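Local coordinates for protein cytosolic IMP-GMP specific 5'-nucleotidase (Legionella pneumophila subsp. pneumophila, PDB 4OHF) that probably hydrolyses the 5'-phosphate of nucleoside monophosphates such as IMP and GMP, as a magnesium-dependent nucleotidase of the HAD class, at residues F36-L48 against S127-L139. Sequence-based numbering, arbitrary orientation.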
loop_
_atom_site.group_PDB
_atom_site.type_symbol
_atom_site.label_atom_id
_atom_site.label_comp_id
_atom_site.label_asym_id
_atom_site.label_seq_id
_atom_site.Cartn_x
_atom_site.Cartn_y
_atom_site.Cartn_z
ATOM N N PHE B 36 33.615 0.546 -19.361
ATOM C CA PHE B 36 32.711 1.386 -18.599
ATOM C C PHE B 36 32.243 0.704 -17.309
ATOM O O PHE B 36 32.208 1.346 -16.250
ATOM C CB PHE B 36 31.525 1.792 -19.475
ATOM C CG PHE B 36 30.523 2.660 -18.781
ATOM C CD1 PHE B 36 29.560 2.103 -17.943
ATOM C CD2 PHE B 36 30.553 4.042 -18.946
ATOM C CE1 PHE B 36 28.640 2.917 -17.274
ATOM C CE2 PHE B 36 29.638 4.866 -18.277
ATOM C CZ PHE B 36 28.682 4.299 -17.440
ATOM N N GLU B 37 31.889 -0.581 -17.382
ATOM C CA GLU B 37 31.446 -1.296 -16.183
ATOM C C GLU B 37 32.592 -1.288 -15.187
ATOM O O GLU B 37 32.409 -0.979 -14.019
ATOM C CB GLU B 37 31.079 -2.749 -16.483
ATOM C CG GLU B 37 29.739 -2.973 -17.140
ATOM C CD GLU B 37 28.556 -2.518 -16.293
ATOM O OE1 GLU B 37 28.690 -2.372 -15.056
ATOM O OE2 GLU B 37 27.470 -2.319 -16.886
ATOM N N SER B 38 33.775 -1.637 -15.672
ATOM C CA SER B 38 34.971 -1.669 -14.848
ATOM C C SER B 38 35.217 -0.349 -14.125
ATOM O O SER B 38 35.526 -0.346 -12.930
ATOM C CB SER B 38 36.183 -2.014 -15.706
ATOM O OG SER B 38 37.359 -1.929 -14.925
ATOM N N LEU B 39 35.079 0.766 -14.839
ATOM C CA LEU B 39 35.287 2.070 -14.229
ATOM C C LEU B 39 34.309 2.203 -13.064
ATOM O O LEU B 39 34.718 2.453 -11.924
ATOM C CB LEU B 39 35.030 3.186 -15.242
ATOM C CG LEU B 39 35.798 4.509 -15.109
ATOM C CD1 LEU B 39 34.933 5.626 -15.650
ATOM C CD2 LEU B 39 36.171 4.799 -13.663
ATOM N N VAL B 40 33.018 2.028 -13.351
ATOM C CA VAL B 40 31.993 2.128 -12.320
ATOM C C VAL B 40 32.342 1.225 -11.153
ATOM O O VAL B 40 32.211 1.621 -10.001
ATOM C CB VAL B 40 30.594 1.741 -12.846
ATOM C CG1 VAL B 40 29.595 1.718 -11.696
ATOM C CG2 VAL B 40 30.140 2.745 -13.889
ATOM N N TYR B 41 32.788 0.015 -11.444
ATOM C CA TYR B 41 33.166 -0.900 -10.384
ATOM C C TYR B 41 34.244 -0.237 -9.518
ATOM O O TYR B 41 34.055 -0.078 -8.304
ATOM C CB TYR B 41 33.666 -2.214 -10.984
ATOM C CG TYR B 41 34.190 -3.222 -9.976
ATOM C CD1 TYR B 41 35.537 -3.244 -9.624
ATOM C CD2 TYR B 41 33.348 -4.179 -9.411
ATOM C CE1 TYR B 41 36.034 -4.195 -8.746
ATOM C CE2 TYR B 41 33.832 -5.132 -8.530
ATOM C CZ TYR B 41 35.180 -5.137 -8.201
ATOM O OH TYR B 41 35.680 -6.081 -7.331
ATOM N N ASP B 42 35.357 0.170 -10.135
ATOM C CA ASP B 42 36.433 0.820 -9.389
ATOM C C ASP B 42 35.940 2.025 -8.586
ATOM O O ASP B 42 36.043 2.045 -7.368
ATOM C CB ASP B 42 37.555 1.276 -10.320
ATOM C CG ASP B 42 38.252 0.122 -11.013
ATOM O OD1 ASP B 42 38.226 -1.004 -10.476
ATOM O OD2 ASP B 42 38.842 0.341 -12.094
ATOM N N LEU B 43 35.401 3.033 -9.262
ATOM C CA LEU B 43 34.919 4.215 -8.560
ATOM C C LEU B 43 34.031 3.867 -7.362
ATOM O O LEU B 43 34.180 4.459 -6.296
ATOM C CB LEU B 43 34.148 5.132 -9.518
ATOM C CG LEU B 43 34.916 5.682 -10.716
ATOM C CD1 LEU B 43 33.988 6.482 -11.603
ATOM C CD2 LEU B 43 36.069 6.537 -10.229
ATOM N N VAL B 44 33.112 2.915 -7.536
ATOM C CA VAL B 44 32.189 2.510 -6.469
ATOM C C VAL B 44 32.884 1.760 -5.349
ATOM O O VAL B 44 32.577 1.960 -4.176
ATOM C CB VAL B 44 31.048 1.607 -7.009
ATOM C CG1 VAL B 44 30.222 1.049 -5.860
ATOM C CG2 VAL B 44 30.151 2.401 -7.929
ATOM N N LYS B 45 33.812 0.885 -5.714
ATOM C CA LYS B 45 34.550 0.115 -4.724
ATOM C C LYS B 45 35.421 1.065 -3.910
ATOM O O LYS B 45 35.600 0.893 -2.703
ATOM C CB LYS B 45 35.417 -0.937 -5.416
ATOM C CG LYS B 45 36.065 -1.929 -4.468
ATOM C CD LYS B 45 36.831 -2.987 -5.228
ATOM C CE LYS B 45 37.875 -2.353 -6.131
ATOM N NZ LYS B 45 38.694 -3.371 -6.840
ATOM N N GLU B 46 35.948 2.076 -4.583
ATOM C CA GLU B 46 36.792 3.072 -3.948
ATOM C C GLU B 46 35.989 3.879 -2.938
ATOM O O GLU B 46 36.351 3.958 -1.768
ATOM C CB GLU B 46 37.364 3.997 -5.014
ATOM C CG GLU B 46 38.116 5.197 -4.492
ATOM C CD GLU B 46 38.263 6.264 -5.558
ATOM O OE1 GLU B 46 38.836 5.956 -6.628
ATOM O OE2 GLU B 46 37.796 7.400 -5.328
ATOM N N ARG B 47 34.892 4.469 -3.400
ATOM C CA ARG B 47 34.028 5.288 -2.550
ATOM C C ARG B 47 33.568 4.557 -1.289
ATOM O O ARG B 47 33.184 5.189 -0.304
ATOM C CB ARG B 47 32.808 5.770 -3.345
ATOM C CG ARG B 47 31.848 6.645 -2.556
ATOM C CD ARG B 47 32.555 7.865 -2.015
ATOM N NE ARG B 47 33.087 8.688 -3.093
ATOM C CZ ARG B 47 32.395 9.632 -3.721
ATOM N NH1 ARG B 47 31.135 9.878 -3.370
ATOM N NH2 ARG B 47 32.959 10.321 -4.711
ATOM N N LEU B 48 33.608 3.227 -1.320
ATOM C CA LEU B 48 33.207 2.426 -0.167
ATOM C C LEU B 48 34.291 2.398 0.902
ATOM O O LEU B 48 34.026 2.632 2.080
ATOM C CB LEU B 48 32.892 0.992 -0.592
ATOM C CG LEU B 48 31.518 0.763 -1.212
ATOM C CD1 LEU B 48 31.405 -0.681 -1.676
ATOM C CD2 LEU B 48 30.441 1.091 -0.185
ATOM N N SER B 127 22.648 0.650 -16.034
ATOM C CA SER B 127 23.909 0.505 -16.744
ATOM C C SER B 127 25.032 0.041 -15.813
ATOM O O SER B 127 26.141 -0.248 -16.263
ATOM C CB SER B 127 24.292 1.840 -17.390
ATOM O OG SER B 127 24.268 2.895 -16.440
ATOM N N PHE B 128 24.746 -0.005 -14.512
ATOM C CA PHE B 128 25.733 -0.436 -13.522
ATOM C C PHE B 128 25.277 -1.649 -12.728
ATOM O O PHE B 128 25.843 -1.951 -11.685
ATOM C CB PHE B 128 26.090 0.721 -12.572
ATOM C CG PHE B 128 24.905 1.519 -12.108
ATOM C CD1 PHE B 128 24.055 1.023 -11.117
ATOM C CD2 PHE B 128 24.612 2.758 -12.685
ATOM C CE1 PHE B 128 22.914 1.752 -10.701
ATOM C CE2 PHE B 128 23.473 3.502 -12.282
ATOM C CZ PHE B 128 22.626 2.997 -11.289
ATOM N N SER B 129 24.266 -2.349 -13.240
ATOM C CA SER B 129 23.731 -3.535 -12.585
ATOM C C SER B 129 24.737 -4.667 -12.480
ATOM O O SER B 129 24.868 -5.301 -11.441
ATOM C CB SER B 129 22.499 -4.047 -13.333
ATOM O OG SER B 129 21.342 -3.325 -12.947
ATOM N N ILE B 130 25.436 -4.926 -13.571
ATOM C CA ILE B 130 26.413 -5.985 -13.600
ATOM C C ILE B 130 27.539 -5.710 -12.620
ATOM O O ILE B 130 27.967 -6.607 -11.903
ATOM C CB ILE B 130 26.932 -6.174 -15.035
ATOM C CG1 ILE B 130 25.887 -6.963 -15.831
ATOM C CG2 ILE B 130 28.282 -6.868 -15.032
ATOM C CD1 ILE B 130 26.129 -7.038 -17.326
ATOM N N ALA B 131 28.012 -4.474 -12.567
ATOM C CA ALA B 131 29.073 -4.135 -11.626
ATOM C C ALA B 131 28.518 -4.308 -10.208
ATOM O O ALA B 131 29.185 -4.861 -9.323
ATOM C CB ALA B 131 29.530 -2.702 -11.838
ATOM N N PHE B 132 27.289 -3.848 -10.003
ATOM C CA PHE B 132 26.650 -3.952 -8.703
ATOM C C PHE B 132 26.667 -5.397 -8.216
ATOM O O PHE B 132 27.072 -5.668 -7.082
ATOM C CB PHE B 132 25.204 -3.455 -8.777
ATOM C CG PHE B 132 24.589 -3.144 -7.430
ATOM C CD1 PHE B 132 24.583 -4.088 -6.411
ATOM C CD2 PHE B 132 24.002 -1.906 -7.190
ATOM C CE1 PHE B 132 24.000 -3.809 -5.169
ATOM C CE2 PHE B 132 23.416 -1.613 -5.950
ATOM C CZ PHE B 132 23.418 -2.572 -4.939
ATOM N N CYS B 133 26.229 -6.317 -9.074
ATOM C CA CYS B 133 26.177 -7.737 -8.731
ATOM C C CYS B 133 27.533 -8.318 -8.379
ATOM O O CYS B 133 27.676 -8.982 -7.359
ATOM C CB CYS B 133 25.563 -8.546 -9.871
ATOM S SG CYS B 133 23.774 -8.380 -10.014
ATOM N N ILE B 134 28.526 -8.074 -9.222
ATOM C CA ILE B 134 29.861 -8.590 -8.959
ATOM C C ILE B 134 30.379 -8.067 -7.619
ATOM O O ILE B 134 30.808 -8.845 -6.759
ATOM C CB ILE B 134 30.842 -8.183 -10.056
ATOM C CG1 ILE B 134 30.426 -8.826 -11.383
ATOM C CG2 ILE B 134 32.248 -8.596 -9.656
ATOM C CD1 ILE B 134 31.249 -8.374 -12.565
ATOM N N LEU B 135 30.329 -6.749 -7.438
ATOM C CA LEU B 135 30.790 -6.159 -6.195
ATOM C C LEU B 135 30.024 -6.717 -4.993
ATOM O O LEU B 135 30.632 -7.211 -4.047
ATOM C CB LEU B 135 30.641 -4.643 -6.232
ATOM C CG LEU B 135 31.155 -3.930 -4.974
ATOM C CD1 LEU B 135 32.589 -4.325 -4.758
ATOM C CD2 LEU B 135 31.039 -2.421 -5.109
ATOM N N TYR B 136 28.693 -6.644 -5.028
ATOM C CA TYR B 136 27.881 -7.137 -3.925
ATOM C C TYR B 136 28.225 -8.580 -3.606
ATOM O O TYR B 136 28.326 -8.966 -2.446
ATOM C CB TYR B 136 26.399 -7.044 -4.257
ATOM C CG TYR B 136 25.505 -7.388 -3.088
ATOM C CD1 TYR B 136 25.418 -6.548 -1.981
ATOM C CD2 TYR B 136 24.743 -8.551 -3.089
ATOM C CE1 TYR B 136 24.590 -6.852 -0.904
ATOM C CE2 TYR B 136 23.911 -8.872 -2.016
ATOM C CZ TYR B 136 23.839 -8.019 -0.927
ATOM O OH TYR B 136 23.030 -8.345 0.136
ATOM N N GLY B 137 28.408 -9.380 -4.644
ATOM C CA GLY B 137 28.746 -10.767 -4.420
ATOM C C GLY B 137 30.009 -10.897 -3.594
ATOM O O GLY B 137 30.031 -11.601 -2.589
ATOM N N GLN B 138 31.068 -10.212 -4.016
ATOM C CA GLN B 138 32.343 -10.259 -3.309
ATOM C C GLN B 138 32.229 -9.700 -1.900
ATOM O O GLN B 138 32.816 -10.241 -0.967
ATOM C CB GLN B 138 33.394 -9.492 -4.100
ATOM C CG GLN B 138 33.679 -10.114 -5.457
ATOM C CD GLN B 138 34.427 -9.171 -6.378
ATOM O OE1 GLN B 138 34.110 -7.978 -6.442
ATOM N NE2 GLN B 138 35.409 -9.697 -7.109
ATOM N N LEU B 139 31.465 -8.624 -1.748
ATOM C CA LEU B 139 31.296 -8.008 -0.448
ATOM C C LEU B 139 30.726 -8.997 0.564
ATOM O O LEU B 139 31.253 -9.120 1.671
ATOM C CB LEU B 139 30.400 -6.774 -0.552
ATOM C CG LEU B 139 30.992 -5.620 -1.365
ATOM C CD1 LEU B 139 30.073 -4.410 -1.289
ATOM C CD2 LEU B 139 32.371 -5.265 -0.825
HETATM O O HOH W 1 25.125 -3.327 -16.320
#
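The Tyr41 ring has Gln138 OE1 in plane at its edge and Ala131 O near the plane there too, while Leu135 CB and Ile134 CG2 approach it obliquely; Phe63 meets the ring from outside the two helices. Ser127 O lies at the edge of the Phe36 ring, near its plane (4.2 Å from CE1). Tyr41 OH donates to Gln138 OE1 (2.6 Å), with the amide plane turned 55° from the ring; Gln138 NE2 bonds to Lys62 O, which helps to fix the amide. Chi1 of 176° sets the ring anti to Tyr41 N, a knob among Ala131, Ile134, Leu135 and Gln138. In return Leu135 fits between Tyr41, Val44, Lys45 and Leu48, its CD2 lying 3.6 Å from Val44 CG1: knobs-into-holes packing beside the magnesium site of Asp23, Asp25 and Asp303. The bent Glu37 chain brings its carboxylate to the start of helix 129-143: OE1 takes a weak bond from Ala131 N (3.3 Å), and OE2 accepts from a water that in turn accepts from Ile130 N. The axes of 36-48 and 129-139 cross at -48°, 8.9 Å apart at their closest. Helix 153-170 packs against Leu48 and Phe128, and strand 73-75 against Phe132 and Tyr136.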